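Local coordinates for uncharacterized protein Rv2277c (Mycobacterium tuberculosis, PDB 5VUG) that is uncharacterized but probably hydrolyses phosphoric diesters through a TIM-barrel domain of the glycerophosphodiester phosphodiesterase family, at residues L183-M186 with C192-Q195; F204-D209 with V254-L259; T211-F216 with S220-V225. All coordinates share one frame; numbering follows the deposited sequence.

Contact 1: residues L183-M186 with C192-Q195; sequences LFNM and CDPQ
N185 and M186, near the C-terminal end of helix 176-189 in this TIM-barrel domain, receive the loop that doubles back after the helix at C192 and D193. The polar part of the contact is a side-chain to backbone hydrogen bond: N185 ND2 donates to D193 O at 2.8 Å, and the N-H points almost straight at the oxygen (171°). The acceptor lies in the plane of the N185 amide, whereas the donor stands well above the carbonyl plane of D193, 54° out of it. N185 OD1 is also bonded, to N189 ND2 one turn further along the helix, so both ends of the amide are gripped and its rotation is fixed. The acceptor carbonyl belongs to the cis peptide before P194, and R182 of the same helix bonds the carbonyl oxygens of P194 and Q195.

The nonpolar part rests on a selenomethionine. The M186 chain bends at chi2 (-68°) and again at chi3, which curls the selenium toward the loop. C192 SG forms the disulfide with C237 of helix 232-239, tying the loop to a second helix, and M186 also packs on C237. M186 SE lies 3.6 Å from C192 N and 4.1 Å from C192 CB.

Contact 2: residues F204-D209 with V254-L259; sequences FELHRD and VDDYRL
H207 and D256 make a histidine-carboxylate hydrogen bond that clips the turn after strand 201-205 to the first turn of helix 254-263. H207 NE2 donates to D256 OD1 across 3.1 Å, with an N-H...O angle of 159°. The oxygen sits at the edge of the imidazole and in its plane, but the fit is less even from the other side: the ring reaches OD1 on the syn side, clearly out of the carboxylate plane, and the two flat groups are turned 48° against each other. CG of D256 lies anti to the carbonyl carbon (chi1 -67°), which swings the carboxylate off the helix toward the turn. Its second oxygen, OD2, accepts from K252 N. With one bond to each oxygen the group cannot spin freely.

In barrel terms the contact lies beyond the C-terminal ends of two parallel neighbours, strands 201-205 and 245-249. Backbone bonds of F204 and L206 to F249 join these strands, and the helix that follows the second one turns its opening residues to face the end of the first.

Beside the polar pair, L206 supplies the apolar half through a single methyl. Its CD2 lies 3.6 Å from D256 O and 3.7 Å from D256 CB, the two side chains crossing at a slant. The same methyl approaches L259 CD2 at 4.4 Å, a looser touch one helical turn further on. That turn is regular: R258 N bonds V254 O at 2.8 Å and L259 N bonds D255 O at 3.0 Å, which sets D256 and L259 on the helical surface that faces L206.

Contact 3: residues T211-F216 with S220-V225; sequences TVTEEF and SGISAV
T213 and I222 run alongside each other on one face of the sheet, as a non-hydrogen-bonded pair in the beta hairpin of strands 208-215 and 220-227. Followed outward, T213 begins with CB 4.1 Å from G221 O and then forks. OG1 sits beside the backbone N (chi1 -54°), which leaves the methyl CG2 anti to N and 3.7 Å from G221 O, where it also brushes I222 CG1. The hydroxyl OG1 reaches the flank of the isoleucine instead, 4.0 Å from I222 CG1, with I222 CG2 only slightly further away.

The hydrogen-bonded pairs alternate with these. V212 N to S223 O and G221 N to E214 O both measure 2.8 Å, and each is matched by a return bond, S223 N to V212 O and E214 N to G221 O. At the non-hydrogen-bonded positions the alpha carbons of T211, T213 and I222 make CH...O contacts to carbonyls of the partner strand.

Toward the turn, S220 CB lies 3.6 Å from E215 OE1, and F216 folds back so that CE2 comes within 3.5 Å of G221 N. The ring approaches obliquely, against backbone where glycine has no side chain.

The face bearing V212, E214 and S223 looks onto helix 176-189 of the second subunit: E214 forms salt bridges there with R176 and R180, and with R208 on strand 208-215 of that subunit, while S223 OG bonds R180 and V212 packs on F184. Along the outer edge of strand 208-215, T211 to T213 pair antiparallel with a strand of the second subunit, carrying the two-stranded sheet on across the dimer interface.

How the contacts relate
Along the chain, contact 1 closes first, folding the loop at 192-195 back on the end of helix 176-189. Strand 201-205 follows and opens contact 2, whose loop stays unclosed until helix 254-263. Contact 3 falls wholly within that span, as the hairpin of strands 208-215 and 220-227, whose first strand begins in contact 2. Contacts 1 and 2 are thus in series, yet they touch: L183 CD1 lies 3.6 Å from F204 CB, joining helix to strand. The hairpin of contact 3 reaches away from the barrel to the second subunit, where it meets that subunit's copies of contacts 1 and 2; V225, for one, packs on N185 of the second subunit.

Contact 1: residues L183-M186 with C192-Q195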
loop_
_atom_site.group_PDB
_atom_site.type_symbol
_atom_site.label_atom_id
_atom_site.label_comp_id
_atom_site.label_asym_id
_atom_site.label_seq_id
_atom_site.Cartn_x
_atom_site.Cartn_y
_atom_site.Cartn_z
ATOM N N LEU A 183 -10.549 -3.477 -1.558
ATOM C CA LEU A 183 -9.809 -4.258 -0.571
ATOM C C LEU A 183 -8.798 -3.398 0.167
ATOM O O LEU A 183 -8.636 -3.531 1.386
ATOM C CB LEU A 183 -9.086 -5.416 -1.253
ATOM C CG LEU A 183 -9.969 -6.587 -1.674
ATOM C CD1 LEU A 183 -9.142 -7.513 -2.550
ATOM C CD2 LEU A 183 -10.538 -7.319 -0.440
ATOM N N PHE A 184 -8.086 -2.527 -0.553
ATOM C CA PHE A 184 -7.094 -1.693 0.110
ATOM C C PHE A 184 -7.737 -0.587 0.938
ATOM O O PHE A 184 -7.210 -0.233 2.002
ATOM C CB PHE A 184 -6.045 -1.179 -0.880
ATOM C CG PHE A 184 -4.922 -2.156 -1.106
ATOM C CD1 PHE A 184 -3.911 -2.294 -0.160
ATOM C CD2 PHE A 184 -4.894 -2.970 -2.231
ATOM C CE1 PHE A 184 -2.879 -3.206 -0.342
ATOM C CE2 PHE A 184 -3.859 -3.888 -2.422
ATOM C CZ PHE A 184 -2.850 -3.998 -1.473
ATOM N N ASN A 185 -8.868 -0.035 0.497
ATOM C CA ASN A 185 -9.583 0.897 1.368
ATOM C C ASN A 185 -10.003 0.213 2.664
ATOM O O ASN A 185 -9.823 0.761 3.757
ATOM C CB ASN A 185 -10.796 1.498 0.653
ATOM C CG ASN A 185 -10.447 2.732 -0.170
ATOM O OD1 ASN A 185 -9.510 3.468 0.154
ATOM N ND2 ASN A 185 -11.210 2.969 -1.240
HETATM N N MSE A 186 -10.552 -0.995 2.569
HETATM C CA MSE A 186 -10.917 -1.691 3.800
HETATM C C MSE A 186 -9.712 -1.937 4.715
HETATM O O MSE A 186 -9.779 -1.680 5.924
HETATM C CB MSE A 186 -11.688 -2.985 3.509
HETATM C CG MSE A 186 -13.119 -2.738 3.081
HETATM SE SE MSE A 186 -14.184 -2.025 4.560
HETATM C CE MSE A 186 -13.992 -3.529 5.786
ATOM N N CYS A 192 -15.805 0.888 3.204
ATOM C CA CYS A 192 -16.282 0.017 2.133
ATOM C C CYS A 192 -16.568 0.905 0.926
ATOM O O CYS A 192 -17.707 1.284 0.637
ATOM C CB CYS A 192 -17.500 -0.777 2.595
ATOM S SG CYS A 192 -18.035 -2.091 1.465
ATOM N N ASP A 193 -15.488 1.246 0.215
ATOM C CA ASP A 193 -15.491 2.247 -0.839
ATOM C C ASP A 193 -14.562 1.735 -1.936
ATOM O O ASP A 193 -13.423 1.334 -1.641
ATOM C CB ASP A 193 -14.951 3.559 -0.263
ATOM C CG ASP A 193 -15.031 4.713 -1.245
ATOM O OD1 ASP A 193 -15.936 4.713 -2.104
ATOM O OD2 ASP A 193 -14.184 5.628 -1.155
ATOM N N PRO A 194 -15.006 1.715 -3.204
ATOM C CA PRO A 194 -16.352 2.080 -3.661
ATOM C C PRO A 194 -17.407 1.081 -3.189
ATOM O O PRO A 194 -17.058 0.042 -2.627
ATOM C CB PRO A 194 -16.222 2.056 -5.187
ATOM C CG PRO A 194 -15.122 1.106 -5.455
ATOM C CD PRO A 194 -14.149 1.268 -4.317
ATOM N N GLN A 195 -18.679 1.404 -3.389
ATOM C CA GLN A 195 -19.731 0.514 -2.947
ATOM C C GLN A 195 -19.665 -0.798 -3.726
ATOM O O GLN A 195 -19.100 -0.854 -4.822
ATOM C CB GLN A 195 -21.092 1.174 -3.136
ATOM C CG GLN A 195 -21.411 2.217 -2.073
ATOM C CD GLN A 195 -22.610 3.064 -2.445
ATOM O OE1 GLN A 195 -23.741 2.762 -2.065
ATOM N NE2 GLN A 195 -22.368 4.131 -3.198
#

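Contact 2: residues F204-D209 with V254-L259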
loop_
_atom_site.group_PDB
_atom_site.type_symbol
_atom_site.label_atom_id
_atom_site.label_comp_id
_atom_site.label_asym_id
_atom_site.label_seq_id
_atom_site.Cartn_x
_atom_site.Cartn_y
_atom_site.Cartn_z
ATOM N N PHE A 204 -9.195 -12.076 -5.610
ATOM C CA PHE A 204 -7.867 -11.552 -5.320
ATOM C C PHE A 204 -7.112 -12.610 -4.537
ATOM O O PHE A 204 -7.727 -13.419 -3.842
ATOM C CB PHE A 204 -7.921 -10.254 -4.500
ATOM C CG PHE A 204 -6.786 -9.316 -4.786
ATOM C CD1 PHE A 204 -6.802 -8.515 -5.916
ATOM C CD2 PHE A 204 -5.708 -9.225 -3.921
ATOM C CE1 PHE A 204 -5.757 -7.642 -6.183
ATOM C CE2 PHE A 204 -4.655 -8.351 -4.181
ATOM C CZ PHE A 204 -4.685 -7.560 -5.316
ATOM N N GLU A 205 -5.780 -12.581 -4.656
ATOM C CA GLU A 205 -4.905 -13.479 -3.909
ATOM C C GLU A 205 -5.096 -13.323 -2.404
ATOM O O GLU A 205 -5.354 -12.229 -1.896
ATOM C CB GLU A 205 -3.437 -13.164 -4.229
ATOM C CG GLU A 205 -2.913 -13.710 -5.549
ATOM C CD GLU A 205 -3.367 -12.940 -6.781
ATOM O OE1 GLU A 205 -4.050 -11.906 -6.658
ATOM O OE2 GLU A 205 -3.027 -13.392 -7.896
ATOM N N LEU A 206 -4.939 -14.442 -1.683
ATOM C CA LEU A 206 -4.923 -14.402 -0.220
ATOM C C LEU A 206 -3.682 -13.702 0.313
ATOM O O LEU A 206 -3.726 -13.111 1.402
ATOM C CB LEU A 206 -4.970 -15.821 0.351
ATOM C CG LEU A 206 -6.316 -16.372 0.811
ATOM C CD1 LEU A 206 -7.364 -16.189 -0.260
ATOM C CD2 LEU A 206 -6.178 -17.844 1.214
ATOM N N HIS A 207 -2.566 -13.785 -0.417
ATOM C CA HIS A 207 -1.320 -13.109 -0.078
ATOM C C HIS A 207 -0.789 -12.479 -1.351
ATOM O O HIS A 207 -0.675 -13.158 -2.375
ATOM C CB HIS A 207 -0.273 -14.111 0.397
ATOM C CG HIS A 207 -0.786 -15.085 1.400
ATOM N ND1 HIS A 207 -0.728 -14.856 2.756
ATOM C CD2 HIS A 207 -1.369 -16.296 1.245
ATOM C CE1 HIS A 207 -1.254 -15.884 3.395
ATOM N NE2 HIS A 207 -1.649 -16.772 2.502
ATOM N N ARG A 208 -0.444 -11.194 -1.290
ATOM C CA ARG A 208 -0.029 -10.476 -2.488
ATOM C C ARG A 208 1.100 -9.517 -2.154
ATOM O O ARG A 208 0.939 -8.639 -1.299
ATOM C CB ARG A 208 -1.208 -9.712 -3.099
ATOM C CG ARG A 208 -0.889 -9.078 -4.455
ATOM C CD ARG A 208 -0.745 -10.136 -5.544
ATOM N NE ARG A 208 -0.706 -9.537 -6.878
ATOM C CZ ARG A 208 0.314 -9.628 -7.727
ATOM N NH1 ARG A 208 1.408 -10.311 -7.403
ATOM N NH2 ARG A 208 0.234 -9.043 -8.916
ATOM N N ASP A 209 2.229 -9.661 -2.849
ATOM C CA ASP A 209 3.304 -8.681 -2.723
ATOM C C ASP A 209 2.900 -7.385 -3.415
ATOM O O ASP A 209 2.501 -7.390 -4.585
ATOM C CB ASP A 209 4.578 -9.202 -3.383
ATOM C CG ASP A 209 5.228 -10.313 -2.605
ATOM O OD1 ASP A 209 5.049 -10.370 -1.370
ATOM O OD2 ASP A 209 5.930 -11.126 -3.237
ATOM N N VAL A 254 -3.310 -25.976 3.271
ATOM C CA VAL A 254 -4.481 -26.200 4.112
ATOM C C VAL A 254 -4.766 -24.974 4.969
ATOM O O VAL A 254 -5.922 -24.671 5.267
ATOM C CB VAL A 254 -4.355 -27.498 4.942
ATOM C CG1 VAL A 254 -3.310 -27.346 6.037
ATOM C CG2 VAL A 254 -5.699 -27.870 5.536
ATOM N N ASP A 255 -3.728 -24.227 5.347
ATOM C CA ASP A 255 -3.947 -23.005 6.111
ATOM C C ASP A 255 -4.687 -21.965 5.282
ATOM O O ASP A 255 -5.581 -21.275 5.790
ATOM C CB ASP A 255 -2.602 -22.480 6.598
ATOM C CG ASP A 255 -1.817 -23.541 7.333
ATOM O OD1 ASP A 255 -2.183 -23.846 8.490
ATOM O OD2 ASP A 255 -0.876 -24.111 6.736
ATOM N N ASP A 256 -4.346 -21.860 3.998
ATOM C CA ASP A 256 -5.105 -21.002 3.095
ATOM C C ASP A 256 -6.564 -21.435 3.039
ATOM O O ASP A 256 -7.478 -20.602 3.103
ATOM C CB ASP A 256 -4.508 -21.066 1.690
ATOM C CG ASP A 256 -3.119 -20.465 1.596
ATOM O OD1 ASP A 256 -2.748 -19.618 2.445
ATOM O OD2 ASP A 256 -2.409 -20.825 0.628
ATOM N N TYR A 257 -6.804 -22.741 2.877
ATOM C CA TYR A 257 -8.181 -23.225 2.828
ATOM C C TYR A 257 -8.928 -22.916 4.119
ATOM O O TYR A 257 -10.077 -22.465 4.082
ATOM C CB TYR A 257 -8.229 -24.721 2.520
ATOM C CG TYR A 257 -9.648 -25.238 2.474
ATOM C CD1 TYR A 257 -10.479 -24.959 1.385
ATOM C CD2 TYR A 257 -10.175 -25.970 3.532
ATOM C CE1 TYR A 257 -11.788 -25.408 1.352
ATOM C CE2 TYR A 257 -11.468 -26.427 3.508
ATOM C CZ TYR A 257 -12.273 -26.149 2.421
ATOM O OH TYR A 257 -13.558 -26.619 2.421
ATOM N N ARG A 258 -8.290 -23.137 5.272
ATOM C CA ARG A 258 -8.954 -22.865 6.543
ATOM C C ARG A 258 -9.337 -21.400 6.675
ATOM O O ARG A 258 -10.428 -21.080 7.169
ATOM C CB ARG A 258 -8.054 -23.283 7.700
ATOM C CG ARG A 258 -7.932 -24.775 7.799
ATOM C CD ARG A 258 -6.928 -25.200 8.848
ATOM N NE ARG A 258 -6.764 -26.643 8.800
ATOM C CZ ARG A 258 -5.759 -27.308 9.357
ATOM N NH1 ARG A 258 -4.815 -26.656 10.020
ATOM N NH2 ARG A 258 -5.707 -28.630 9.249
ATOM N N LEU A 259 -8.455 -20.494 6.247
ATOM C CA LEU A 259 -8.793 -19.074 6.280
ATOM C C LEU A 259 -10.003 -18.782 5.398
ATOM O O LEU A 259 -10.967 -18.145 5.842
ATOM C CB LEU A 259 -7.584 -18.232 5.870
ATOM C CG LEU A 259 -7.815 -16.730 5.688
ATOM C CD1 LEU A 259 -8.279 -16.071 6.989
ATOM C CD2 LEU A 259 -6.547 -16.078 5.180
#

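Contact 3: residues T211-F216 with S220-V225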
loop_
_atom_site.group_PDB
_atom_site.type_symbol
_atom_site.label_atom_id
_atom_site.label_comp_id
_atom_site.label_asym_id
_atom_site.label_seq_id
_atom_site.Cartn_x
_atom_site.Cartn_y
_atom_site.Cartn_z
ATOM N N THR A 211 3.907 -2.842 -3.466
ATOM C CA THR A 211 4.754 -1.766 -2.976
ATOM C C THR A 211 3.871 -0.590 -2.604
ATOM O O THR A 211 2.902 -0.283 -3.301
ATOM C CB THR A 211 5.810 -1.312 -3.991
ATOM O OG1 THR A 211 5.174 -0.612 -5.065
ATOM C CG2 THR A 211 6.575 -2.493 -4.530
ATOM N N VAL A 212 4.203 0.049 -1.490
ATOM C CA VAL A 212 3.492 1.223 -1.007
ATOM C C VAL A 212 4.433 2.406 -1.129
ATOM O O VAL A 212 5.569 2.346 -0.644
ATOM C CB VAL A 212 3.058 1.029 0.455
ATOM C CG1 VAL A 212 2.450 2.306 0.983
ATOM C CG2 VAL A 212 2.069 -0.128 0.560
ATOM N N THR A 213 3.969 3.482 -1.762
ATOM C CA THR A 213 4.789 4.666 -1.983
ATOM C C THR A 213 4.112 5.886 -1.373
ATOM O O THR A 213 2.923 6.116 -1.604
ATOM C CB THR A 213 5.004 4.910 -3.479
ATOM O OG1 THR A 213 5.532 3.728 -4.092
ATOM C CG2 THR A 213 5.978 6.060 -3.691
ATOM N N GLU A 214 4.873 6.666 -0.608
ATOM C CA GLU A 214 4.453 7.986 -0.155
ATOM C C GLU A 214 5.379 9.034 -0.762
ATOM O O GLU A 214 6.566 8.779 -0.985
ATOM C CB GLU A 214 4.450 8.095 1.381
ATOM C CG GLU A 214 5.820 7.960 2.037
ATOM C CD GLU A 214 5.809 8.351 3.508
ATOM O OE1 GLU A 214 4.993 9.210 3.899
ATOM O OE2 GLU A 214 6.633 7.814 4.280
ATOM N N GLU A 215 4.832 10.216 -1.039
ATOM C CA GLU A 215 5.573 11.291 -1.686
ATOM C C GLU A 215 5.916 12.386 -0.686
ATOM O O GLU A 215 5.089 12.752 0.155
ATOM C CB GLU A 215 4.751 11.889 -2.827
ATOM C CG GLU A 215 4.496 10.919 -3.964
ATOM C CD GLU A 215 5.765 10.568 -4.727
ATOM O OE1 GLU A 215 6.728 11.371 -4.689
ATOM O OE2 GLU A 215 5.797 9.489 -5.363
ATOM N N PHE A 216 7.140 12.911 -0.785
ATOM C CA PHE A 216 7.595 14.041 0.019
ATOM C C PHE A 216 7.750 15.277 -0.860
ATOM O O PHE A 216 7.506 15.245 -2.072
ATOM C CB PHE A 216 8.922 13.721 0.712
ATOM C CG PHE A 216 8.881 12.481 1.552
ATOM C CD1 PHE A 216 7.997 12.380 2.616
ATOM C CD2 PHE A 216 9.730 11.417 1.283
ATOM C CE1 PHE A 216 7.953 11.241 3.391
ATOM C CE2 PHE A 216 9.690 10.267 2.061
ATOM C CZ PHE A 216 8.797 10.181 3.115
ATOM N N SER A 220 10.674 10.423 -2.313
ATOM C CA SER A 220 9.568 9.572 -1.911
ATOM C C SER A 220 10.087 8.501 -0.969
ATOM O O SER A 220 11.295 8.339 -0.779
ATOM C CB SER A 220 8.879 8.935 -3.125
ATOM O OG SER A 220 9.791 8.132 -3.851
ATOM N N GLY A 221 9.152 7.782 -0.370
ATOM C CA GLY A 221 9.479 6.632 0.458
ATOM C C GLY A 221 8.680 5.434 -0.005
ATOM O O GLY A 221 7.494 5.548 -0.306
ATOM N N ILE A 222 9.345 4.281 -0.066
ATOM C CA ILE A 222 8.754 3.063 -0.613
ATOM C C ILE A 222 8.921 1.923 0.383
ATOM O O ILE A 222 9.989 1.764 0.988
ATOM C CB ILE A 222 9.384 2.678 -1.972
ATOM C CG1 ILE A 222 9.336 3.851 -2.954
ATOM C CG2 ILE A 222 8.662 1.472 -2.570
ATOM C CD1 ILE A 222 10.355 3.749 -4.086
ATOM N N SER A 223 7.870 1.119 0.540
ATOM C CA SER A 223 7.922 -0.093 1.349
ATOM C C SER A 223 7.368 -1.259 0.548
ATOM O O SER A 223 6.285 -1.157 -0.037
ATOM C CB SER A 223 7.110 0.062 2.637
ATOM O OG SER A 223 7.609 1.135 3.414
ATOM N N ALA A 224 8.103 -2.367 0.543
ATOM C CA ALA A 224 7.604 -3.624 0.006
ATOM C C ALA A 224 6.859 -4.362 1.113
ATOM O O ALA A 224 7.398 -4.548 2.207
ATOM C CB ALA A 224 8.777 -4.473 -0.487
ATOM N N VAL A 225 5.618 -4.765 0.845
ATOM C CA VAL A 225 4.765 -5.348 1.878
ATOM C C VAL A 225 3.947 -6.468 1.262
ATOM O O VAL A 225 3.446 -6.338 0.141
ATOM C CB VAL A 225 3.802 -4.303 2.488
ATOM C CG1 VAL A 225 3.074 -4.876 3.717
ATOM C CG2 VAL A 225 4.536 -3.018 2.854
#